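Local coordinates for pectate lyase (Pectobacterium carotovorum, PDB 4U4B), which probably cleaves pectate and pectins, including highly methylated ones, from within the chain by calcium-dependent elimination that leaves unsaturated galacturonosyl ends, at residues Gln49-Ser54 with Glu63-Leu68; Lys133-Gly138 with Ala162-Leu167; Thr208-Val213 with Ile239-Phe244; Pro225-Gln230 with Leu253-Gly258. All blocks are in the same frame, centred on the assembly; numbering follows the deposited sequence.

Contact 1. Residues Gln49-Ser54 with Glu63-Leu68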
loop_
_atom_site.group_PDB
_atom_site.type_symbol
_atom_site.label_atom_id
_atom_site.label_comp_id
_atom_site.label_asym_id
_atom_site.label_seq_id
_atom_site.Cartn_x
_atom_site.Cartn_y
_atom_site.Cartn_z
ATOM N N GLN A 49 -11.503 -7.254 14.696
ATOM C CA GLN A 49 -11.826 -7.849 13.397
ATOM C C GLN A 49 -11.402 -9.305 13.398
ATOM O O GLN A 49 -10.353 -9.659 13.937
ATOM C CB GLN A 49 -11.138 -7.106 12.239
ATOM C CG GLN A 49 -11.374 -5.618 12.205
ATOM C CD GLN A 49 -10.662 -4.968 11.035
ATOM O OE1 GLN A 49 -11.210 -4.874 9.937
ATOM N NE2 GLN A 49 -9.433 -4.530 11.261
ATOM N N ASP A 50 -12.234 -10.153 12.811
ATOM C CA ASP A 50 -11.956 -11.570 12.746
ATOM C C ASP A 50 -11.724 -11.985 11.315
ATOM O O ASP A 50 -12.500 -11.629 10.428
ATOM C CB ASP A 50 -13.111 -12.388 13.318
ATOM C CG ASP A 50 -13.235 -12.254 14.809
ATOM O OD1 ASP A 50 -12.191 -12.231 15.510
ATOM O OD2 ASP A 50 -14.389 -12.182 15.274
ATOM N N VAL A 51 -10.671 -12.758 11.109
ATOM C CA VAL A 51 -10.406 -13.351 9.819
ATOM C C VAL A 51 -10.768 -14.829 9.842
ATOM O O VAL A 51 -10.246 -15.580 10.663
ATOM C CB VAL A 51 -8.919 -13.201 9.416
ATOM C CG1 VAL A 51 -8.690 -13.828 8.067
ATOM C CG2 VAL A 51 -8.510 -11.738 9.414
ATOM N N TYR A 52 -11.655 -15.222 8.929
ATOM C CA TYR A 52 -12.065 -16.604 8.747
ATOM C C TYR A 52 -11.565 -17.191 7.443
ATOM O O TYR A 52 -11.508 -16.518 6.400
ATOM C CB TYR A 52 -13.589 -16.729 8.773
ATOM C CG TYR A 52 -14.197 -16.383 10.103
ATOM C CD1 TYR A 52 -14.402 -17.357 11.070
ATOM C CD2 TYR A 52 -14.554 -15.075 10.395
ATOM C CE1 TYR A 52 -14.944 -17.031 12.299
ATOM C CE2 TYR A 52 -15.108 -14.740 11.607
ATOM C CZ TYR A 52 -15.297 -15.715 12.554
ATOM O OH TYR A 52 -15.846 -15.368 13.765
ATOM N N ARG A 53 -11.231 -18.467 7.502
ATOM C CA ARG A 53 -10.806 -19.210 6.337
ATOM C C ARG A 53 -11.446 -20.583 6.295
ATOM O O ARG A 53 -11.460 -21.323 7.294
ATOM C CB ARG A 53 -9.293 -19.352 6.316
ATOM C CG ARG A 53 -8.773 -20.010 5.057
ATOM C CD ARG A 53 -7.283 -20.245 5.155
ATOM N NE ARG A 53 -6.974 -21.377 6.033
ATOM C CZ ARG A 53 -5.774 -21.610 6.545
ATOM N NH1 ARG A 53 -4.775 -20.765 6.284
ATOM N NH2 ARG A 53 -5.575 -22.672 7.334
ATOM N N SER A 54 -11.983 -20.932 5.137
ATOM C CA SER A 54 -12.530 -22.259 4.945
ATOM C C SER A 54 -11.853 -22.953 3.774
ATOM O O SER A 54 -11.384 -22.294 2.825
ATOM C CB SER A 54 -14.036 -22.193 4.715
ATOM O OG SER A 54 -14.533 -23.477 4.415
ATOM N N GLU A 63 -12.713 -21.623 9.841
ATOM C CA GLU A 63 -12.029 -21.490 11.114
ATOM C C GLU A 63 -11.474 -20.082 11.248
ATOM O O GLU A 63 -11.002 -19.487 10.267
ATOM C CB GLU A 63 -10.905 -22.514 11.233
ATOM C CG GLU A 63 -9.784 -22.282 10.247
ATOM C CD GLU A 63 -8.822 -23.446 10.145
ATOM O OE1 GLU A 63 -9.284 -24.563 9.805
ATOM O OE2 GLU A 63 -7.605 -23.237 10.392
ATOM N N LYS A 64 -11.551 -19.538 12.454
ATOM C CA LYS A 64 -10.945 -18.252 12.721
ATOM C C LYS A 64 -9.428 -18.410 12.694
ATOM O O LYS A 64 -8.857 -19.194 13.467
ATOM C CB LYS A 64 -11.421 -17.681 14.058
ATOM C CG LYS A 64 -11.031 -16.210 14.242
ATOM C CD LYS A 64 -11.414 -15.670 15.625
ATOM C CE LYS A 64 -12.910 -15.529 15.793
ATOM N NZ LYS A 64 -13.222 -14.584 16.906
ATOM N N ILE A 65 -8.774 -17.678 11.790
ATOM C CA ILE A 65 -7.327 -17.767 11.670
ATOM C C ILE A 65 -6.624 -16.494 12.130
ATOM O O ILE A 65 -5.398 -16.463 12.228
ATOM C CB ILE A 65 -6.878 -18.078 10.220
ATOM C CG1 ILE A 65 -7.181 -16.900 9.288
ATOM C CG2 ILE A 65 -7.515 -19.374 9.716
ATOM C CD1 ILE A 65 -6.579 -17.065 7.920
ATOM N N ALA A 66 -7.373 -15.439 12.425
ATOM C CA ALA A 66 -6.733 -14.241 12.967
ATOM C C ALA A 66 -7.684 -13.402 13.793
ATOM O O ALA A 66 -8.877 -13.337 13.507
ATOM C CB ALA A 66 -6.146 -13.386 11.834
ATOM N N GLU A 67 -7.137 -12.762 14.818
ATOM C CA GLU A 67 -7.857 -11.761 15.584
ATOM C C GLU A 67 -7.080 -10.467 15.540
ATOM O O GLU A 67 -6.023 -10.351 16.145
ATOM C CB GLU A 67 -8.075 -12.225 17.025
ATOM C CG GLU A 67 -9.280 -13.128 17.142
ATOM C CD GLU A 67 -9.423 -13.757 18.522
ATOM O OE1 GLU A 67 -8.751 -13.297 19.460
ATOM O OE2 GLU A 67 -10.212 -14.706 18.652
ATOM N N LEU A 68 -7.615 -9.500 14.804
ATOM C CA LEU A 68 -6.911 -8.264 14.502
ATOM C C LEU A 68 -7.458 -7.086 15.303
ATOM O O LEU A 68 -8.572 -7.160 15.842
ATOM C CB LEU A 68 -7.017 -7.967 13.015
ATOM C CG LEU A 68 -6.648 -9.131 12.100
ATOM C CD1 LEU A 68 -6.857 -8.742 10.655
ATOM C CD2 LEU A 68 -5.216 -9.534 12.341
#

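Contact 2. Residues Lys133-Gly138 with Ala162-Leu167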
loop_
_atom_site.group_PDB
_atom_site.type_symbol
_atom_site.label_atom_id
_atom_site.label_comp_id
_atom_site.label_asym_id
_atom_site.label_seq_id
_atom_site.Cartn_x
_atom_site.Cartn_y
_atom_site.Cartn_z
ATOM N N LYS A 133 -14.135 13.793 -4.940
ATOM C CA LYS A 133 -15.128 12.766 -4.595
ATOM C C LYS A 133 -14.486 11.444 -4.233
ATOM O O LYS A 133 -13.265 11.289 -4.296
ATOM C CB LYS A 133 -16.110 12.537 -5.746
ATOM C CG LYS A 133 -15.452 12.087 -7.040
ATOM C CD LYS A 133 -16.432 12.160 -8.220
ATOM C CE LYS A 133 -17.565 11.154 -8.089
ATOM N NZ LYS A 133 -18.702 11.449 -9.021
ATOM N N THR A 134 -15.342 10.497 -3.862
ATOM C CA THR A 134 -14.951 9.134 -3.550
ATOM C C THR A 134 -15.419 8.191 -4.653
ATOM O O THR A 134 -16.623 8.140 -4.958
ATOM C CB THR A 134 -15.563 8.684 -2.202
ATOM O OG1 THR A 134 -15.025 9.483 -1.149
ATOM C CG2 THR A 134 -15.274 7.225 -1.927
ATOM N N VAL A 135 -14.497 7.444 -5.260
ATOM C CA VAL A 135 -14.920 6.370 -6.159
ATOM C C VAL A 135 -14.553 4.984 -5.612
ATOM O O VAL A 135 -13.464 4.762 -5.062
ATOM C CB VAL A 135 -14.344 6.530 -7.586
ATOM C CG1 VAL A 135 -14.975 7.750 -8.284
ATOM C CG2 VAL A 135 -12.827 6.629 -7.565
ATOM N N ASP A 136 -15.500 4.068 -5.758
ATOM C CA ASP A 136 -15.340 2.663 -5.408
ATOM C C ASP A 136 -15.190 1.877 -6.708
ATOM O O ASP A 136 -16.110 1.840 -7.523
ATOM C CB ASP A 136 -16.553 2.187 -4.589
ATOM C CG ASP A 136 -16.421 0.754 -4.094
ATOM O OD1 ASP A 136 -15.583 -0.018 -4.610
ATOM O OD2 ASP A 136 -17.197 0.395 -3.181
ATOM N N CYS A 137 -14.028 1.272 -6.928
ATOM C CA CYS A 137 -13.784 0.593 -8.198
ATOM C C CYS A 137 -14.226 -0.878 -8.178
ATOM O O CYS A 137 -14.092 -1.587 -9.180
ATOM C CB CYS A 137 -12.308 0.711 -8.583
ATOM S SG CYS A 137 -11.838 2.393 -9.002
ATOM N N GLY A 138 -14.764 -1.329 -7.046
ATOM C CA GLY A 138 -15.445 -2.616 -6.993
ATOM C C GLY A 138 -14.591 -3.819 -7.354
ATOM O O GLY A 138 -15.109 -4.839 -7.802
ATOM N N ALA A 162 -9.367 13.674 -3.656
ATOM C CA ALA A 162 -10.307 12.584 -3.884
ATOM C C ALA A 162 -9.931 11.290 -3.149
ATOM O O ALA A 162 -8.814 11.136 -2.632
ATOM C CB ALA A 162 -10.436 12.319 -5.383
ATOM N N THR A 163 -10.880 10.364 -3.095
ATOM C CA THR A 163 -10.621 9.043 -2.528
ATOM C C THR A 163 -10.929 7.936 -3.540
ATOM O O THR A 163 -11.953 7.980 -4.226
ATOM C CB THR A 163 -11.450 8.827 -1.243
ATOM O OG1 THR A 163 -11.048 9.790 -0.265
ATOM C CG2 THR A 163 -11.252 7.416 -0.667
ATOM N N ILE A 164 -10.032 6.965 -3.661
ATOM C CA ILE A 164 -10.320 5.768 -4.446
ATOM C C ILE A 164 -10.250 4.501 -3.579
ATOM O O ILE A 164 -9.374 4.369 -2.716
ATOM C CB ILE A 164 -9.373 5.641 -5.661
ATOM C CG1 ILE A 164 -9.838 4.503 -6.561
ATOM C CG2 ILE A 164 -7.923 5.449 -5.242
ATOM C CD1 ILE A 164 -9.254 4.554 -7.918
ATOM N N LYS A 165 -11.193 3.588 -3.806
ATOM C CA LYS A 165 -11.310 2.356 -3.029
ATOM C C LYS A 165 -11.386 1.112 -3.909
ATOM O O LYS A 165 -11.996 1.142 -4.975
ATOM C CB LYS A 165 -12.568 2.394 -2.148
ATOM C CG LYS A 165 -12.652 3.547 -1.164
ATOM C CD LYS A 165 -13.781 3.316 -0.151
ATOM C CE LYS A 165 -15.088 3.022 -0.822
ATOM N NZ LYS A 165 -16.214 3.294 0.129
ATOM N N ASN A 166 -10.780 0.024 -3.440
ATOM C CA ASN A 166 -10.999 -1.314 -3.998
ATOM C C ASN A 166 -10.632 -1.454 -5.473
ATOM O O ASN A 166 -11.507 -1.624 -6.336
ATOM C CB ASN A 166 -12.464 -1.722 -3.795
ATOM C CG ASN A 166 -12.923 -1.515 -2.370
ATOM O OD1 ASN A 166 -12.178 -1.790 -1.430
ATOM N ND2 ASN A 166 -14.135 -1.005 -2.198
ATOM N N LEU A 167 -9.338 -1.381 -5.757
ATOM C CA LEU A 167 -8.845 -1.405 -7.129
ATOM C C LEU A 167 -7.639 -2.322 -7.241
ATOM O O LEU A 167 -6.734 -2.285 -6.413
ATOM C CB LEU A 167 -8.465 0.002 -7.601
ATOM C CG LEU A 167 -7.819 0.096 -8.995
ATOM C CD1 LEU A 167 -8.873 -0.126 -10.071
ATOM C CD2 LEU A 167 -7.156 1.459 -9.187
#

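Contact 3. Residues Thr208-Val213 with Ile239-Phe244. Unlike the reference sequence in segment 239-244: Asn243 (reference Lys).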
loop_
_atom_site.group_PDB
_atom_site.type_symbol
_atom_site.label_atom_id
_atom_site.label_comp_id
_atom_site.label_asym_id
_atom_site.label_seq_id
_atom_site.Cartn_x
_atom_site.Cartn_y
_atom_site.Cartn_z
ATOM N N THR A 208 -2.969 9.503 1.929
ATOM C CA THR A 208 -3.146 8.457 2.931
ATOM C C THR A 208 -3.370 7.117 2.267
ATOM O O THR A 208 -4.283 6.964 1.454
ATOM C CB THR A 208 -4.329 8.774 3.872
ATOM O OG1 THR A 208 -4.107 10.049 4.477
ATOM C CG2 THR A 208 -4.475 7.696 4.986
ATOM N N ILE A 209 -2.527 6.154 2.622
ATOM C CA ILE A 209 -2.633 4.783 2.151
ATOM C C ILE A 209 -3.263 3.933 3.244
ATOM O O ILE A 209 -2.706 3.830 4.337
ATOM C CB ILE A 209 -1.263 4.196 1.790
ATOM C CG1 ILE A 209 -0.477 5.177 0.904
ATOM C CG2 ILE A 209 -1.408 2.818 1.143
ATOM C CD1 ILE A 209 -1.118 5.445 -0.444
ATOM N N VAL A 210 -4.432 3.363 2.960
ATOM C CA VAL A 210 -5.153 2.585 3.960
ATOM C C VAL A 210 -5.215 1.135 3.531
ATOM O O VAL A 210 -5.994 0.777 2.643
ATOM C CB VAL A 210 -6.598 3.098 4.182
ATOM C CG1 VAL A 210 -7.196 2.474 5.462
ATOM C CG2 VAL A 210 -6.631 4.619 4.268
ATOM N N GLY A 211 -4.402 0.301 4.171
ATOM C CA GLY A 211 -4.253 -1.080 3.755
ATOM C C GLY A 211 -3.765 -1.172 2.317
ATOM O O GLY A 211 -3.117 -0.258 1.811
ATOM N N GLY A 212 -4.085 -2.275 1.652
ATOM C CA GLY A 212 -3.644 -2.472 0.286
ATOM C C GLY A 212 -2.373 -3.299 0.254
ATOM O O GLY A 212 -1.720 -3.504 1.282
ATOM N N VAL A 213 -2.020 -3.777 -0.934
ATOM C CA VAL A 213 -0.871 -4.655 -1.098
ATOM C C VAL A 213 -0.071 -4.188 -2.311
ATOM O O VAL A 213 -0.654 -3.856 -3.343
ATOM C CB VAL A 213 -1.324 -6.115 -1.271
ATOM C CG1 VAL A 213 -0.161 -7.002 -1.606
ATOM C CG2 VAL A 213 -2.030 -6.603 -0.004
ATOM N N ILE A 239 0.718 9.392 4.781
ATOM C CA ILE A 239 0.314 8.593 5.926
ATOM C C ILE A 239 0.065 7.164 5.483
ATOM O O ILE A 239 -0.736 6.910 4.588
ATOM C CB ILE A 239 -0.965 9.133 6.596
ATOM C CG1 ILE A 239 -0.731 10.549 7.134
ATOM C CG2 ILE A 239 -1.419 8.193 7.713
ATOM C CD1 ILE A 239 -1.979 11.182 7.732
ATOM N N VAL A 240 0.765 6.233 6.117
ATOM C CA VAL A 240 0.643 4.830 5.791
ATOM C C VAL A 240 -0.049 4.156 6.959
ATOM O O VAL A 240 0.481 4.164 8.072
ATOM C CB VAL A 240 2.025 4.196 5.527
ATOM C CG1 VAL A 240 1.901 2.721 5.164
ATOM C CG2 VAL A 240 2.747 4.972 4.444
ATOM N N GLN A 241 -1.235 3.597 6.724
ATOM C CA GLN A 241 -1.971 2.935 7.809
ATOM C C GLN A 241 -2.711 1.686 7.342
ATOM O O GLN A 241 -2.710 1.352 6.154
ATOM C CB GLN A 241 -2.961 3.907 8.449
ATOM C CG GLN A 241 -4.104 4.249 7.545
ATOM C CD GLN A 241 -4.914 5.403 8.067
ATOM O OE1 GLN A 241 -6.086 5.246 8.424
ATOM N NE2 GLN A 241 -4.296 6.574 8.126
ATOM N N GLY A 242 -3.341 0.989 8.285
ATOM C CA GLY A 242 -4.073 -0.215 7.951
ATOM C C GLY A 242 -3.172 -1.371 7.541
ATOM O O GLY A 242 -3.611 -2.296 6.870
ATOM N N ASN A 243 -1.903 -1.322 7.940
ATOM C CA ASN A 243 -0.971 -2.414 7.665
ATOM C C ASN A 243 -0.808 -2.676 6.162
ATOM O O ASN A 243 -0.739 -3.831 5.716
ATOM C CB ASN A 243 -1.414 -3.700 8.395
ATOM C CG ASN A 243 -0.283 -4.719 8.536
ATOM O OD1 ASN A 243 0.904 -4.366 8.463
ATOM N ND2 ASN A 243 -0.644 -5.983 8.745
ATOM N N PHE A 244 -0.739 -1.584 5.395
ATOM C CA PHE A 244 -0.265 -1.598 4.009
ATOM C C PHE A 244 0.884 -2.582 3.892
ATOM O O PHE A 244 1.807 -2.551 4.705
ATOM C CB PHE A 244 0.171 -0.185 3.585
ATOM C CG PHE A 244 0.717 -0.094 2.177
ATOM C CD1 PHE A 244 -0.030 -0.532 1.096
ATOM C CD2 PHE A 244 1.964 0.485 1.933
ATOM C CE1 PHE A 244 0.454 -0.415 -0.211
ATOM C CE2 PHE A 244 2.459 0.598 0.642
ATOM C CZ PHE A 244 1.699 0.149 -0.435
#

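Contact 4. Residues Pro225-Gln230 with Leu253-Gly258. With SO4 (sulfate ion), chain B.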
loop_
_atom_site.group_PDB
_atom_site.type_symbol
_atom_site.label_atom_id
_atom_site.label_comp_id
_atom_site.label_asym_id
_atom_site.label_seq_id
_atom_site.Cartn_x
_atom_site.Cartn_y
_atom_site.Cartn_z
ATOM N N PRO A 225 15.836 -0.012 -8.505
ATOM C CA PRO A 225 14.847 -0.409 -7.504
ATOM C C PRO A 225 13.654 0.540 -7.463
ATOM O O PRO A 225 13.827 1.739 -7.661
ATOM C CB PRO A 225 15.639 -0.347 -6.192
ATOM C CG PRO A 225 17.078 -0.404 -6.593
ATOM C CD PRO A 225 17.126 0.331 -7.883
ATOM N N ASP A 226 12.457 0.019 -7.208
ATOM C CA ASP A 226 11.273 0.866 -7.208
ATOM C C ASP A 226 11.170 1.639 -5.894
ATOM O O ASP A 226 11.802 1.277 -4.910
ATOM C CB ASP A 226 10.009 0.031 -7.473
ATOM C CG ASP A 226 9.641 -0.890 -6.316
ATOM O OD1 ASP A 226 10.478 -1.113 -5.424
ATOM O OD2 ASP A 226 8.501 -1.409 -6.308
ATOM N N LYS A 227 10.405 2.723 -5.901
ATOM C CA LYS A 227 10.073 3.441 -4.676
ATOM C C LYS A 227 8.557 3.429 -4.540
ATOM O O LYS A 227 7.866 4.140 -5.259
ATOM C CB LYS A 227 10.605 4.880 -4.697
ATOM C CG LYS A 227 12.113 4.996 -4.549
ATOM C CD LYS A 227 12.704 5.706 -5.730
ATOM C CE LYS A 227 14.134 5.268 -5.952
ATOM N NZ LYS A 227 14.799 6.131 -6.976
ATOM N N VAL A 228 8.051 2.610 -3.628
ATOM C CA VAL A 228 6.631 2.299 -3.618
ATOM C C VAL A 228 5.823 3.579 -3.450
ATOM O O VAL A 228 4.965 3.879 -4.273
ATOM C CB VAL A 228 6.295 1.290 -2.522
ATOM C CG1 VAL A 228 4.821 0.915 -2.599
ATOM C CG2 VAL A 228 7.169 0.076 -2.686
ATOM N N LEU A 229 6.147 4.350 -2.418
ATOM C CA LEU A 229 5.557 5.666 -2.212
ATOM C C LEU A 229 6.595 6.757 -2.476
ATOM O O LEU A 229 7.652 6.769 -1.853
ATOM C CB LEU A 229 5.013 5.792 -0.794
ATOM C CG LEU A 229 4.092 4.638 -0.408
ATOM C CD1 LEU A 229 3.621 4.764 1.054
ATOM C CD2 LEU A 229 2.903 4.555 -1.375
ATOM N N GLN A 230 6.287 7.666 -3.397
ATOM C CA GLN A 230 7.202 8.754 -3.723
ATOM C C GLN A 230 6.554 10.089 -3.374
ATOM O O GLN A 230 5.384 10.304 -3.667
ATOM C CB GLN A 230 7.581 8.702 -5.205
ATOM C CG GLN A 230 8.476 9.844 -5.667
ATOM C CD GLN A 230 9.962 9.546 -5.492
ATOM O OE1 GLN A 230 10.358 8.397 -5.296
ATOM N NE2 GLN A 230 10.791 10.580 -5.577
ATOM N N LEU A 253 10.313 1.798 0.587
ATOM C CA LEU A 253 8.876 1.863 0.793
ATOM C C LEU A 253 8.379 3.282 0.531
ATOM O O LEU A 253 7.344 3.483 -0.111
ATOM C CB LEU A 253 8.505 1.403 2.209
ATOM C CG LEU A 253 7.026 1.258 2.534
ATOM C CD1 LEU A 253 6.832 0.233 3.643
ATOM C CD2 LEU A 253 6.429 2.591 2.953
ATOM N N TRP A 254 9.103 4.254 1.062
ATOM C CA TRP A 254 8.765 5.668 0.898
ATOM C C TRP A 254 10.015 6.503 0.674
ATOM O O TRP A 254 11.036 6.276 1.324
ATOM C CB TRP A 254 8.023 6.181 2.124
ATOM C CG TRP A 254 7.651 7.633 2.042
ATOM C CD1 TRP A 254 6.519 8.162 1.483
ATOM C CD2 TRP A 254 8.413 8.741 2.538
ATOM N NE1 TRP A 254 6.528 9.526 1.615
ATOM C CE2 TRP A 254 7.678 9.910 2.252
ATOM C CE3 TRP A 254 9.642 8.857 3.205
ATOM C CZ2 TRP A 254 8.133 11.185 2.606
ATOM C CZ3 TRP A 254 10.093 10.120 3.555
ATOM C CH2 TRP A 254 9.344 11.268 3.250
ATOM N N ARG A 255 9.936 7.480 -0.224
ATOM C CA ARG A 255 11.092 8.324 -0.534
ATOM C C ARG A 255 10.689 9.770 -0.801
ATOM O O ARG A 255 9.899 10.062 -1.705
ATOM C CB ARG A 255 11.848 7.760 -1.738
ATOM C CG ARG A 255 13.056 8.584 -2.208
ATOM C CD ARG A 255 14.113 8.777 -1.115
ATOM N NE ARG A 255 15.400 9.181 -1.677
ATOM C CZ ARG A 255 16.066 10.280 -1.349
ATOM N NH1 ARG A 255 15.595 11.110 -0.437
ATOM N NH2 ARG A 255 17.222 10.537 -1.941
ATOM N N SER A 256 11.222 10.679 0.004
ATOM C CA SER A 256 11.178 12.093 -0.327
ATOM C C SER A 256 12.110 12.292 -1.507
ATOM O O SER A 256 13.258 11.844 -1.457
ATOM C CB SER A 256 11.596 12.961 0.860
ATOM O OG SER A 256 11.636 14.330 0.493
ATOM N N CYS A 257 11.615 12.932 -2.570
ATOM C CA CYS A 257 12.382 13.107 -3.801
ATOM C C CYS A 257 13.806 13.606 -3.536
ATOM O O CYS A 257 14.001 14.651 -2.925
ATOM C CB CYS A 257 11.679 14.074 -4.742
ATOM S SG CYS A 257 12.441 14.071 -6.386
ATOM N N GLY A 258 14.787 12.830 -3.980
ATOM C CA GLY A 258 16.188 13.147 -3.763
ATOM C C GLY A 258 16.722 14.219 -4.699
ATOM O O GLY A 258 17.433 15.122 -4.268
HETATM S S SO4 B . 16.409 7.444 -4.621
HETATM O O1 SO4 B . 15.347 8.153 -5.348
HETATM O O2 SO4 B . 15.830 6.770 -3.458
HETATM O O3 SO4 B . 17.039 6.449 -5.488
HETATM O O4 SO4 B . 17.440 8.387 -4.175
HETATM O O HOH W 1 13.730 10.546 -5.441
#

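Contact 1. Residues Gln49-Ser54 with Glu63-Leu68
Glu63 and Arg53 form a hydrogen-bonded pair in the antiparallel hairpin of strands 46-54 and 63-68, with Glu63 N giving to Arg53 O at 2.9 Å and Glu63 O receiving Arg53 N. Their side chains run alongside each other, yet Glu63 OE2 stands 3.7 Å from Arg53 NH2 and well out of the guanidinium plane, so this long salt bridge rests on charge alone; Asp77 and Thr79 hold Arg53 NH1. Lys64 projects on the other face. With CG anti to the backbone N (chi1 -168°), its chain passes Tyr52, CE lying 3.6 Å from Tyr52 OH, and delivers NZ to Asp50 OD1 at 2.9 Å, a salt bridge that is weak as a hydrogen bond. Ile65 and Ala66 both face Val51, which makes a classic beta bulge: Ile65 N binds Val51 O at 2.8 Å, and Ala66 N reaches the same oxygen only weakly. Ile65 also sets CG2 over the centre of one face of the Arg53 guanidinium, 4.2 Å above the plane. Ala66 O receives Val51 N. Glu67 OE2 makes a second salt bridge to Lys64 NZ at 3.5 Å, weak as a hydrogen bond, which joins Asp50, Lys64 and Glu67 in one network; the ammonium probably offsets the nearness of the Asp50 and Glu67 carboxylates. Leu68 exchanges two backbone bonds with Gln49 and ends with CD1 3.6 Å from Val51 CG2.

Contact 2. Residues Lys133-Gly138 with Ala162-Leu167
Asp136 and Asn166 meet obliquely, carboxylate and amide planes 59° apart. Asn166 ND2 points in its own amide plane at Asp136 OD1, 3.0 Å away, but arrives from above the carboxylate. Gly138 N approaches the same oxygen from the opposite face at 2.9 Å, closing an Asx turn, so two donors grip OD1 and fix the rotation of the group. The other oxygen, OD2, forms a salt bridge with Lys118. Lys165 crosses the Asp136 side chain with its CE, its NZ staying beyond salt-bridge range of OD2.

These strands, 134-136 and 163-165, lie on successive coils of the parallel beta-helix expected of this family, in register and bonded through alternating backbone groups, as where Val135 N meets Thr163 O at 2.8 Å. Asn166 sits at the corner where the chain leaves one face of the helix for the next, and its OD1 is bound by Asn189 of the following coil, as in the asparagine stacks of other pectate lyases.

Thr134 and Thr163 stand side by side on the outer face, both pointing the same way. On the inner face Val135 crosses Ile164, CG2 to CG1 at 3.8 Å. With Ile164 CG1 anti to the backbone N (chi1 -172°), CD1 comes within 3.5 Å of Cys137 SG, itself disulfide-bonded to Cys124. Leu167 CD1 packs 3.8 Å from Cys137 CB.

Contact 3. Residues Thr208-Val213 with Ile239-Phe244
Ile239 O receives Ile209 N at 2.8 Å, the first of three backbone bonds between these parallel strands. Ile209 O then accepts Gln241 N, and Gln241 O takes Gly211 N at 2.8 Å. Each of these three oxygens thus has its own donor, and Thr208 CA and Val210 CA add C-H contacts to Ile239 O and Gln241 O. Beyond the strands the chain turns through glycines. Asn243, a lysine in the reference sequence, has its OD1 bound by Thr275 and its backbone N by Ser273. Among side chains, the Thr208 CG2 methyl lies 3.3 Å from Gln241 NE2, a packing contact that offers this amide nitrogen no acceptor. Phe244 presents one face to Ile209: Ile209 CG2 stands 3.8 Å from the centroid of the Phe244 ring, a CH-pi contact offset toward the rim, while Phe244 CD1 lies 3.2 Å from Gly211 O. Strand 185-192 continues the parallel beta-helix beside strand 206-210, hydrogen-bonding Thr208 and Val210. Toward the interior Leu229 of strand 227-231 packs on both Ile209 and Val240, and Phe244 rests on Val228.

Contact 4. Residues Pro225-Gln230 with Leu253-Gly258
The indole of Trp254 turns an edge to Leu229, whose CB lies near the ring plane, 3.6 Å from CD1 of Trp254; over one face, offset toward the rim, stands Ser256 N. Gln231 holds its NE1. The Arg255 guanidinium has Gly258 N over the centre of one face and a sulfate at its edge. Arg255 NE gives to sulfate O2 at 3.0 Å, with O2 in the guanidinium plane, and NH2 reaches O4 at 3.1 Å, while Ser325 and Asn287 bind NH2 and NH1 and so help to fix the plane. From the neighbouring strand Lys227 runs beside Arg255, pointing the same way, and its NZ grips sulfate O1 at 2.7 Å and also O3. Lys252 NZ also bonds the sulfate, and the three cations together probably suit an anion. Gln230, bent at chi2 (88°), places NE2 against Cys257 CA, on Asn232 OD1 and on a water 2.9 Å away; this water also receives Gly258 N and gives to sulfate O1. Gln230 OE1 is buried without a polar partner. Leu229 N binds Leu253 O at 2.7 Å, and Leu229 O takes Arg255 N. The Val228 side chain is about 5 Å from that of the calcium ligand Ile195. The sulfate probably came from the crystallisation liquor; its basic surroundings, on parallel strands of successive beta-helix coils, are consistent with a surface for acidic pectate.

Contact 1 stands apart: it is a partly exposed antiparallel hairpin in a separate four-stranded sheet, about 33 Å from contact 4, centre to centre. The other three are parallel pairings within the beta-helix. Contacts 2 and 3 both rest on parallel backbone bonds; contact 2, joining early coils near the surface, adds a polar aspartate-asparagine bond at a corner, whereas contact 3, buried close to the chain's centre, adds glycines and apolar packing. Contacts 3 and 4 touch through apolar side chains inside the helix. Contact 4 combines that apolar interior with a cationic outer side, unlike the salt-bridge network of contact 1.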